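Local coordinates for protein vacuolar aminopeptidase 1 (Saccharomyces cerevisiae, PDB 5JGF) that removes amino acids, preferably neutral or hydrophobic ones, from the N-terminus of peptides in the yeast vacuole, working as a zinc-dependent dodecamer, at residues D204-H214 / E229-D237; Y20-S30 / A151-P159. All coordinates share one frame; numbering follows the deposited sequence.

Contact 1 (D204-H214 / E229-D237); sequences DEKKSPLFGKH and EVSELIQMD
Leu210 reaches from the 204-214 loop onto the first residues of strand 233-242. Its CB carries CG to 3.6 Å from Ile234 O. Beyond the fork, CD1 rests 3.7 Å from Gln235 N and also meets Leu233 CB and Met236 CG. CD2 lies 3.5 Å from Ile234 O, with Gln235 NE2 a little farther off. A branched aliphatic chain suits this place, because it covers the backbone where Ile234 and Gln235 both face Leu139 in a classic beta bulge. Beside it, Pro209 sets its ring against Ile234 CG1. Ser208 is the polar centre: with OG anti to the backbone N (chi1 172°), its hydroxyl donates to Leu233 O at 2.7 Å, 24° from the carbonyl plane. At the far end of the loop the methyl of Met236 sits over the centre of one face of His214, CE 3.5 Å from the ring centroid, a CH-pi contact. A water in the ring plane joins His214 NE2 to Gln235 OE1, and ND1 is hydrogen-bonded to Ser103 OG. At the other end Asp204 OD1 stands 3.2 Å from Ser231 OG and accepts from a water that in turn accepts from Ser231 N. An alanine here would remove the carboxylate and would probably leave that water without its acceptor. Gln235 NE2 is hydrogen-bonded to Glu390 of a second subunit, so the contact borders a subunit interface. Its chemistry is divided: apolar groups cover the bulged strand start, while the Ser208 hydroxyl and one water serve backbone atoms and a second water joins two polar side chains.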
loop_
_atom_site.group_PDB
_atom_site.type_symbol
_atom_site.label_atom_id
_atom_site.label_comp_id
_atom_site.label_asym_id
_atom_site.label_seq_id
_atom_site.Cartn_x
_atom_site.Cartn_y
_atom_site.Cartn_z
ATOM N N ASP D 204 -43.978 25.530 -38.264
ATOM C CA ASP D 204 -43.070 25.294 -39.378
ATOM C C ASP D 204 -41.732 24.734 -38.894
ATOM O O ASP D 204 -41.201 23.784 -39.474
ATOM C CB ASP D 204 -42.831 26.592 -40.154
ATOM C CG ASP D 204 -42.249 26.342 -41.534
ATOM O OD1 ASP D 204 -41.181 26.910 -41.853
ATOM O OD2 ASP D 204 -42.868 25.578 -42.305
ATOM N N GLU D 205 -41.190 25.324 -37.832
ATOM C CA GLU D 205 -39.913 24.879 -37.283
ATOM C C GLU D 205 -39.976 23.415 -36.857
ATOM O O GLU D 205 -38.998 22.679 -36.990
ATOM C CB GLU D 205 -39.515 25.755 -36.090
ATOM C CG GLU D 205 -39.329 27.225 -36.441
ATOM C CD GLU D 205 -39.148 28.104 -35.219
ATOM O OE1 GLU D 205 -39.840 27.860 -34.208
ATOM O OE2 GLU D 205 -38.331 29.047 -35.269
ATOM N N LYS D 206 -41.135 22.994 -36.358
ATOM C CA LYS D 206 -41.324 21.619 -35.910
ATOM C C LYS D 206 -41.295 20.630 -37.067
ATOM O O LYS D 206 -41.272 19.420 -36.854
ATOM C CB LYS D 206 -42.649 21.477 -35.160
ATOM C CG LYS D 206 -42.743 22.304 -33.893
ATOM C CD LYS D 206 -44.115 22.151 -33.260
ATOM C CE LYS D 206 -44.263 23.023 -32.027
ATOM N NZ LYS D 206 -45.631 22.910 -31.443
ATOM N N LYS D 207 -41.300 21.145 -38.292
ATOM C CA LYS D 207 -41.272 20.288 -39.470
ATOM C C LYS D 207 -39.865 19.786 -39.769
ATOM O O LYS D 207 -39.682 18.829 -40.520
ATOM C CB LYS D 207 -41.819 21.042 -40.686
ATOM C CG LYS D 207 -43.293 21.408 -40.571
ATOM C CD LYS D 207 -43.780 22.132 -41.819
ATOM C CE LYS D 207 -45.261 22.453 -41.719
ATOM N NZ LYS D 207 -45.726 23.207 -42.924
ATOM N N SER D 208 -38.869 20.432 -39.176
ATOM C CA SER D 208 -37.483 20.042 -39.392
ATOM C C SER D 208 -37.166 18.692 -38.767
ATOM O O SER D 208 -37.573 18.409 -37.644
ATOM C CB SER D 208 -36.531 21.090 -38.806
ATOM O OG SER D 208 -35.187 20.633 -38.852
ATOM N N PRO D 209 -36.448 17.832 -39.500
ATOM C CA PRO D 209 -36.090 16.517 -38.964
ATOM C C PRO D 209 -35.199 16.693 -37.735
ATOM O O PRO D 209 -34.993 15.757 -36.964
ATOM C CB PRO D 209 -35.342 15.867 -40.125
ATOM C CG PRO D 209 -36.016 16.457 -41.327
ATOM C CD PRO D 209 -36.137 17.916 -40.938
ATOM N N LEU D 210 -34.678 17.903 -37.559
ATOM C CA LEU D 210 -33.804 18.195 -36.429
ATOM C C LEU D 210 -34.512 18.785 -35.218
ATOM O O LEU D 210 -33.897 18.959 -34.165
ATOM C CB LEU D 210 -32.675 19.135 -36.857
ATOM C CG LEU D 210 -31.663 18.541 -37.841
ATOM C CD1 LEU D 210 -30.566 19.549 -38.120
ATOM C CD2 LEU D 210 -31.078 17.261 -37.263
ATOM N N PHE D 211 -35.795 19.107 -35.348
ATOM C CA PHE D 211 -36.497 19.668 -34.203
ATOM C C PHE D 211 -36.455 18.672 -33.052
ATOM O O PHE D 211 -36.758 17.494 -33.227
ATOM C CB PHE D 211 -37.950 20.002 -34.540
ATOM C CG PHE D 211 -38.725 20.529 -33.367
ATOM C CD1 PHE D 211 -39.507 19.679 -32.592
ATOM C CD2 PHE D 211 -38.621 21.865 -32.996
ATOM C CE1 PHE D 211 -40.170 20.151 -31.462
ATOM C CE2 PHE D 211 -39.279 22.347 -31.865
ATOM C CZ PHE D 211 -40.054 21.489 -31.098
ATOM N N GLY D 212 -36.071 19.150 -31.875
ATOM C CA GLY D 212 -35.994 18.274 -30.723
ATOM C C GLY D 212 -34.610 17.682 -30.533
ATOM O O GLY D 212 -34.242 17.321 -29.415
ATOM N N LYS D 213 -33.838 17.585 -31.615
ATOM C CA LYS D 213 -32.489 17.028 -31.538
ATOM C C LYS D 213 -31.476 18.079 -31.089
ATOM O O LYS D 213 -30.406 17.752 -30.577
ATOM C CB LYS D 213 -32.071 16.452 -32.893
ATOM C CG LYS D 213 -32.841 15.207 -33.308
ATOM C CD LYS D 213 -32.220 14.572 -34.543
ATOM C CE LYS D 213 -32.860 13.228 -34.872
ATOM N NZ LYS D 213 -34.320 13.346 -35.136
ATOM N N HIS D 214 -31.827 19.343 -31.297
ATOM C CA HIS D 214 -30.986 20.471 -30.917
ATOM C C HIS D 214 -31.950 21.548 -30.444
ATOM O O HIS D 214 -33.039 21.676 -30.997
ATOM C CB HIS D 214 -30.199 20.977 -32.126
ATOM C CG HIS D 214 -29.384 19.918 -32.800
ATOM N ND1 HIS D 214 -28.238 19.393 -32.242
ATOM C CD2 HIS D 214 -29.568 19.263 -33.970
ATOM C CE1 HIS D 214 -27.751 18.459 -33.041
ATOM N NE2 HIS D 214 -28.539 18.361 -34.096
ATOM N N GLU D 229 -34.450 28.316 -43.770
ATOM C CA GLU D 229 -35.468 28.194 -42.735
ATOM C C GLU D 229 -35.162 26.979 -41.864
ATOM O O GLU D 229 -34.573 26.007 -42.335
ATOM C CB GLU D 229 -36.855 28.029 -43.364
ATOM C CG GLU D 229 -37.282 29.182 -44.260
ATOM C CD GLU D 229 -37.267 30.514 -43.540
ATOM O OE1 GLU D 229 -37.869 30.608 -42.450
ATOM O OE2 GLU D 229 -36.656 31.468 -44.066
ATOM N N VAL D 230 -35.560 27.038 -40.597
ATOM C CA VAL D 230 -35.329 25.928 -39.677
ATOM C C VAL D 230 -35.949 24.638 -40.222
ATOM O O VAL D 230 -35.342 23.570 -40.144
ATOM C CB VAL D 230 -35.917 26.228 -38.273
ATOM C CG1 VAL D 230 -35.859 24.979 -37.397
ATOM C CG2 VAL D 230 -35.129 27.356 -37.611
ATOM N N SER D 231 -37.151 24.742 -40.782
ATOM C CA SER D 231 -37.840 23.577 -41.334
ATOM C C SER D 231 -37.027 22.890 -42.427
ATOM O O SER D 231 -37.204 21.700 -42.692
ATOM C CB SER D 231 -39.198 23.989 -41.910
ATOM O OG SER D 231 -39.035 24.898 -42.988
ATOM N N GLU D 232 -36.128 23.640 -43.053
ATOM C CA GLU D 232 -35.310 23.104 -44.131
ATOM C C GLU D 232 -34.058 22.358 -43.669
ATOM O O GLU D 232 -33.426 21.659 -44.459
ATOM C CB GLU D 232 -34.933 24.236 -45.090
ATOM C CG GLU D 232 -36.152 25.004 -45.595
ATOM C CD GLU D 232 -35.797 26.143 -46.531
ATOM O OE1 GLU D 232 -34.974 27.001 -46.148
ATOM O OE2 GLU D 232 -36.354 26.186 -47.649
ATOM N N LEU D 233 -33.702 22.499 -42.396
ATOM C CA LEU D 233 -32.522 21.817 -41.864
ATOM C C LEU D 233 -32.782 20.320 -41.701
ATOM O O LEU D 233 -33.764 19.924 -41.071
ATOM C CB LEU D 233 -32.130 22.413 -40.510
ATOM C CG LEU D 233 -31.788 23.905 -40.449
ATOM C CD1 LEU D 233 -31.505 24.289 -39.003
ATOM C CD2 LEU D 233 -30.582 24.211 -41.330
ATOM N N ILE D 234 -31.900 19.494 -42.265
ATOM C CA ILE D 234 -32.036 18.037 -42.172
ATOM C C ILE D 234 -30.958 17.358 -41.327
ATOM O O ILE D 234 -31.229 16.359 -40.664
ATOM C CB ILE D 234 -32.049 17.384 -43.577
ATOM C CG1 ILE D 234 -33.478 17.359 -44.111
ATOM C CG2 ILE D 234 -31.503 15.968 -43.526
ATOM C CD1 ILE D 234 -33.725 18.371 -45.171
ATOM N N GLN D 235 -29.739 17.888 -41.370
ATOM C CA GLN D 235 -28.624 17.341 -40.593
ATOM C C GLN D 235 -27.488 18.350 -40.509
ATOM O O GLN D 235 -27.477 19.349 -41.227
ATOM C CB GLN D 235 -28.090 16.046 -41.218
ATOM C CG GLN D 235 -28.571 14.764 -40.541
ATOM C CD GLN D 235 -28.387 14.794 -39.032
ATOM O OE1 GLN D 235 -27.485 15.459 -38.518
ATOM N NE2 GLN D 235 -29.237 14.067 -38.314
ATOM N N MET D 236 -26.534 18.090 -39.622
ATOM C CA MET D 236 -25.397 18.984 -39.474
ATOM C C MET D 236 -24.203 18.317 -38.812
ATOM O O MET D 236 -24.346 17.360 -38.054
ATOM C CB MET D 236 -25.799 20.239 -38.695
ATOM C CG MET D 236 -26.615 19.979 -37.452
ATOM S SD MET D 236 -27.161 21.519 -36.665
ATOM C CE MET D 236 -26.607 21.203 -35.009
ATOM N N ASP D 237 -23.023 18.830 -39.138
ATOM C CA ASP D 237 -21.754 18.343 -38.609
ATOM C C ASP D 237 -21.039 19.620 -38.189
ATOM O O ASP D 237 -20.360 20.255 -38.996
ATOM C CB ASP D 237 -20.971 17.622 -39.713
ATOM C CG ASP D 237 -19.644 17.060 -39.229
ATOM O OD1 ASP D 237 -19.280 17.294 -38.057
ATOM O OD2 ASP D 237 -18.959 16.387 -40.032
HETATM O O HOH W 1 -39.073 27.230 -40.177
HETATM O O HOH W 2 -27.334 16.486 -35.848
#

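Contact 2 (Y20-S30 / A151-P159); sequences YKNPTTYHVVS and ALVDSTPLP
The imidazole of His27 lies between Leu152 and Pro23: Leu152 CG packs over one face, 4.2 Å from the ring centroid in a CH-pi contact, and Pro23 CD covers the opposite face, both offset toward the rim. At the edge, CE1 comes within 3.2 Å of Val153 O. Histidine suits the slot because it is flat and polar at its rim; ND1 is hydrogen-bonded to OG1 of Thr24, the N-cap of helix 25-38, at 2.6 Å, which limits the turning of the ring. The Tyr20 ring meets Thr156 CG2 obliquely, and its OH lies 3.6 Å from Pro157 CB. Asp154 holds CG anti to the backbone N (chi1 177°), which carries OD1 to 3.6 Å from Pro23 CD. OD2 takes Thr156 OG1 at 2.7 Å on its syn side and Thr156 N from above the carboxylate plane, forming an Asx turn; OD1 receives a water that also donates to Tyr20 O. A second water bridges Tyr20 O to Thr156 OG1, joining the end of helix 7-21 to the turn. Residues 151-154, in the sheet strand outermost within this chain, run at 115° to residues 25-30 of the helix, with Phe241 of strand 233-242 against Pro23 and Asp154, and helix 216-226 against Val153.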
loop_
_atom_site.group_PDB
_atom_site.type_symbol
_atom_site.label_atom_id
_atom_site.label_comp_id
_atom_site.label_asym_id
_atom_site.label_seq_id
_atom_site.Cartn_x
_atom_site.Cartn_y
_atom_site.Cartn_z
ATOM N N TYR D 20 -7.956 31.655 -39.048
ATOM C CA TYR D 20 -9.069 32.368 -38.430
ATOM C C TYR D 20 -10.366 32.324 -39.243
ATOM O O TYR D 20 -11.452 32.167 -38.687
ATOM C CB TYR D 20 -8.663 33.827 -38.193
ATOM C CG TYR D 20 -9.685 34.666 -37.458
ATOM C CD1 TYR D 20 -10.047 34.368 -36.141
ATOM C CD2 TYR D 20 -10.267 35.778 -38.065
ATOM C CE1 TYR D 20 -10.956 35.160 -35.446
ATOM C CE2 TYR D 20 -11.181 36.578 -37.379
ATOM C CZ TYR D 20 -11.519 36.265 -36.073
ATOM O OH TYR D 20 -12.409 37.062 -35.389
ATOM N N LYS D 21 -10.253 32.453 -40.560
ATOM C CA LYS D 21 -11.438 32.456 -41.413
ATOM C C LYS D 21 -11.954 31.086 -41.834
ATOM O O LYS D 21 -13.041 30.986 -42.394
ATOM C CB LYS D 21 -11.172 33.306 -42.659
ATOM C CG LYS D 21 -10.982 34.783 -42.355
ATOM C CD LYS D 21 -10.578 35.562 -43.599
ATOM C CE LYS D 21 -10.439 37.049 -43.299
ATOM N NZ LYS D 21 -9.964 37.808 -44.492
ATOM N N ASN D 22 -11.190 30.033 -41.555
ATOM C CA ASN D 22 -11.588 28.677 -41.936
ATOM C C ASN D 22 -11.343 27.727 -40.763
ATOM O O ASN D 22 -10.447 26.888 -40.799
ATOM C CB ASN D 22 -10.773 28.254 -43.157
ATOM C CG ASN D 22 -10.924 29.228 -44.308
ATOM O OD1 ASN D 22 -11.915 29.194 -45.033
ATOM N ND2 ASN D 22 -9.954 30.127 -44.459
ATOM N N PRO D 23 -12.171 27.838 -39.717
ATOM C CA PRO D 23 -12.091 27.033 -38.493
ATOM C C PRO D 23 -12.280 25.524 -38.575
ATOM O O PRO D 23 -11.652 24.788 -37.815
ATOM C CB PRO D 23 -13.127 27.694 -37.590
ATOM C CG PRO D 23 -14.180 28.116 -38.574
ATOM C CD PRO D 23 -13.350 28.723 -39.681
ATOM N N THR D 24 -13.144 25.057 -39.474
ATOM C CA THR D 24 -13.382 23.620 -39.589
ATOM C C THR D 24 -12.743 23.025 -40.839
ATOM O O THR D 24 -12.355 23.747 -41.760
ATOM C CB THR D 24 -14.887 23.300 -39.627
ATOM O OG1 THR D 24 -15.420 23.651 -40.912
ATOM C CG2 THR D 24 -15.625 24.088 -38.546
ATOM N N THR D 25 -12.633 21.702 -40.866
ATOM C CA THR D 25 -12.045 21.019 -42.011
ATOM C C THR D 25 -12.808 21.398 -43.285
ATOM O O THR D 25 -12.206 21.610 -44.341
ATOM C CB THR D 25 -12.080 19.494 -41.811
ATOM O OG1 THR D 25 -11.455 19.169 -40.561
ATOM C CG2 THR D 25 -11.328 18.788 -42.936
ATOM N N TYR D 26 -14.129 21.497 -43.179
ATOM C CA TYR D 26 -14.954 21.877 -44.326
ATOM C C TYR D 26 -14.535 23.229 -44.895
ATOM O O TYR D 26 -14.424 23.382 -46.113
ATOM C CB TYR D 26 -16.430 21.944 -43.933
ATOM C CG TYR D 26 -17.035 20.607 -43.587
ATOM C CD1 TYR D 26 -17.223 19.629 -44.565
ATOM C CD2 TYR D 26 -17.425 20.317 -42.280
ATOM C CE1 TYR D 26 -17.789 18.394 -44.249
ATOM C CE2 TYR D 26 -17.988 19.085 -41.954
ATOM C CZ TYR D 26 -18.167 18.131 -42.939
ATOM O OH TYR D 26 -18.717 16.911 -42.616
ATOM N N HIS D 27 -14.313 24.210 -44.019
ATOM C CA HIS D 27 -13.908 25.546 -44.467
ATOM C C HIS D 27 -12.536 25.506 -45.120
ATOM O O HIS D 27 -12.307 26.154 -46.139
ATOM C CB HIS D 27 -13.854 26.549 -43.303
ATOM C CG HIS D 27 -15.190 26.872 -42.710
ATOM N ND1 HIS D 27 -15.723 26.174 -41.649
ATOM C CD2 HIS D 27 -16.105 27.817 -43.037
ATOM C CE1 HIS D 27 -16.909 26.672 -41.347
ATOM N NE2 HIS D 27 -17.165 27.670 -42.174
ATOM N N VAL D 28 -11.619 24.752 -44.519
ATOM C CA VAL D 28 -10.259 24.634 -45.038
ATOM C C VAL D 28 -10.234 24.085 -46.462
ATOM O O VAL D 28 -9.544 24.619 -47.331
ATOM C CB VAL D 28 -9.395 23.736 -44.124
ATOM C CG1 VAL D 28 -8.044 23.457 -44.775
ATOM C CG2 VAL D 28 -9.188 24.426 -42.777
ATOM N N VAL D 29 -10.977 23.010 -46.689
ATOM C CA VAL D 29 -11.054 22.414 -48.016
ATOM C C VAL D 29 -11.696 23.399 -48.992
ATOM O O VAL D 29 -11.220 23.557 -50.115
ATOM C CB VAL D 29 -11.863 21.101 -47.982
ATOM C CG1 VAL D 29 -12.153 20.627 -49.400
ATOM C CG2 VAL D 29 -11.081 20.031 -47.221
ATOM N N SER D 30 -12.756 24.073 -48.551
ATOM C CA SER D 30 -13.464 25.046 -49.377
ATOM C C SER D 30 -12.521 26.171 -49.734
ATOM O O SER D 30 -12.550 26.668 -50.851
ATOM C CB SER D 30 -14.669 25.600 -48.615
ATOM O OG SER D 30 -15.455 26.431 -49.439
ATOM N N ALA D 151 -24.369 23.793 -46.803
ATOM C CA ALA D 151 -24.001 25.163 -46.504
ATOM C C ALA D 151 -23.025 25.132 -45.342
ATOM O O ALA D 151 -23.118 24.269 -44.468
ATOM C CB ALA D 151 -25.234 25.973 -46.129
ATOM N N LEU D 152 -22.079 26.062 -45.348
ATOM C CA LEU D 152 -21.099 26.153 -44.276
ATOM C C LEU D 152 -21.431 27.373 -43.434
ATOM O O LEU D 152 -21.768 28.433 -43.971
ATOM C CB LEU D 152 -19.692 26.286 -44.857
ATOM C CG LEU D 152 -18.807 25.033 -44.882
ATOM C CD1 LEU D 152 -19.607 23.787 -45.243
ATOM C CD2 LEU D 152 -17.677 25.268 -45.860
ATOM N N VAL D 153 -21.353 27.221 -42.116
ATOM C CA VAL D 153 -21.635 28.322 -41.203
ATOM C C VAL D 153 -20.465 28.521 -40.245
ATOM O O VAL D 153 -19.654 27.617 -40.049
ATOM C CB VAL D 153 -22.935 28.071 -40.411
ATOM C CG1 VAL D 153 -24.126 28.067 -41.367
ATOM C CG2 VAL D 153 -22.851 26.741 -39.669
ATOM N N ASP D 154 -20.384 29.708 -39.654
ATOM C CA ASP D 154 -19.292 30.044 -38.749
ATOM C C ASP D 154 -19.726 31.233 -37.895
ATOM O O ASP D 154 -20.034 32.299 -38.426
ATOM C CB ASP D 154 -18.062 30.401 -39.585
ATOM C CG ASP D 154 -16.880 30.832 -38.749
ATOM O OD1 ASP D 154 -15.889 31.314 -39.344
ATOM O OD2 ASP D 154 -16.929 30.688 -37.511
ATOM N N SER D 155 -19.747 31.056 -36.577
ATOM C CA SER D 155 -20.174 32.126 -35.677
ATOM C C SER D 155 -19.123 33.206 -35.444
ATOM O O SER D 155 -19.448 34.294 -34.971
ATOM C CB SER D 155 -20.599 31.545 -34.321
ATOM O OG SER D 155 -19.474 31.098 -33.580
ATOM N N THR D 156 -17.867 32.902 -35.764
ATOM C CA THR D 156 -16.774 33.854 -35.571
ATOM C C THR D 156 -17.197 35.253 -36.021
ATOM O O THR D 156 -17.763 35.415 -37.099
ATOM C CB THR D 156 -15.533 33.426 -36.376
ATOM O OG1 THR D 156 -15.193 32.074 -36.039
ATOM C CG2 THR D 156 -14.349 34.335 -36.066
ATOM N N PRO D 157 -16.893 36.289 -35.220
ATOM C CA PRO D 157 -16.173 36.311 -33.941
ATOM C C PRO D 157 -16.976 35.979 -32.682
ATOM O O PRO D 157 -16.430 36.009 -31.580
ATOM C CB PRO D 157 -15.640 37.730 -33.892
ATOM C CG PRO D 157 -16.820 38.500 -34.429
ATOM C CD PRO D 157 -17.226 37.667 -35.642
ATOM N N LEU D 158 -18.257 35.670 -32.823
ATOM C CA LEU D 158 -19.065 35.368 -31.646
ATOM C C LEU D 158 -18.746 34.025 -30.997
ATOM O O LEU D 158 -18.882 32.975 -31.627
ATOM C CB LEU D 158 -20.563 35.397 -31.987
ATOM C CG LEU D 158 -21.497 35.022 -30.825
ATOM C CD1 LEU D 158 -21.407 36.082 -29.730
ATOM C CD2 LEU D 158 -22.929 34.896 -31.315
ATOM N N PRO D 159 -18.285 34.045 -29.735
ATOM C CA PRO D 159 -17.984 32.784 -29.053
ATOM C C PRO D 159 -19.292 32.382 -28.372
ATOM O O PRO D 159 -19.674 32.957 -27.351
ATOM C CB PRO D 159 -16.890 33.176 -28.065
ATOM C CG PRO D 159 -17.264 34.575 -27.689
ATOM C CD PRO D 159 -17.727 35.197 -28.998
HETATM O O HOH W 3 -12.436 31.233 -36.286
HETATM O O HOH W 4 -14.023 33.049 -39.209
HETATM O O HOH W 5 -15.982 31.599 -42.174
#

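From the N terminus, the chain runs down helix 7-21, turns into helix 25-38, and meets residues 151-159 only after some 120 residues, over a third of them strand: contact 2 closes this long excursion. Contact 1 opens later and closes a short one, the 14 residues between its segments being mostly helix 216-226. The two are therefore in series, neither nested nor crossed. Both reach the six-stranded antiparallel sheet, contact 2 at strand 149-154, outermost within this chain, and contact 1 at strand 233-242, with strand 132-140 between them. Their centres are about 21 Å apart, yet Asp237 OD2 and Tyr26 OH, 2.6 Å apart, probably share a hydrogen bond, linking the sheet again to helix 25-38.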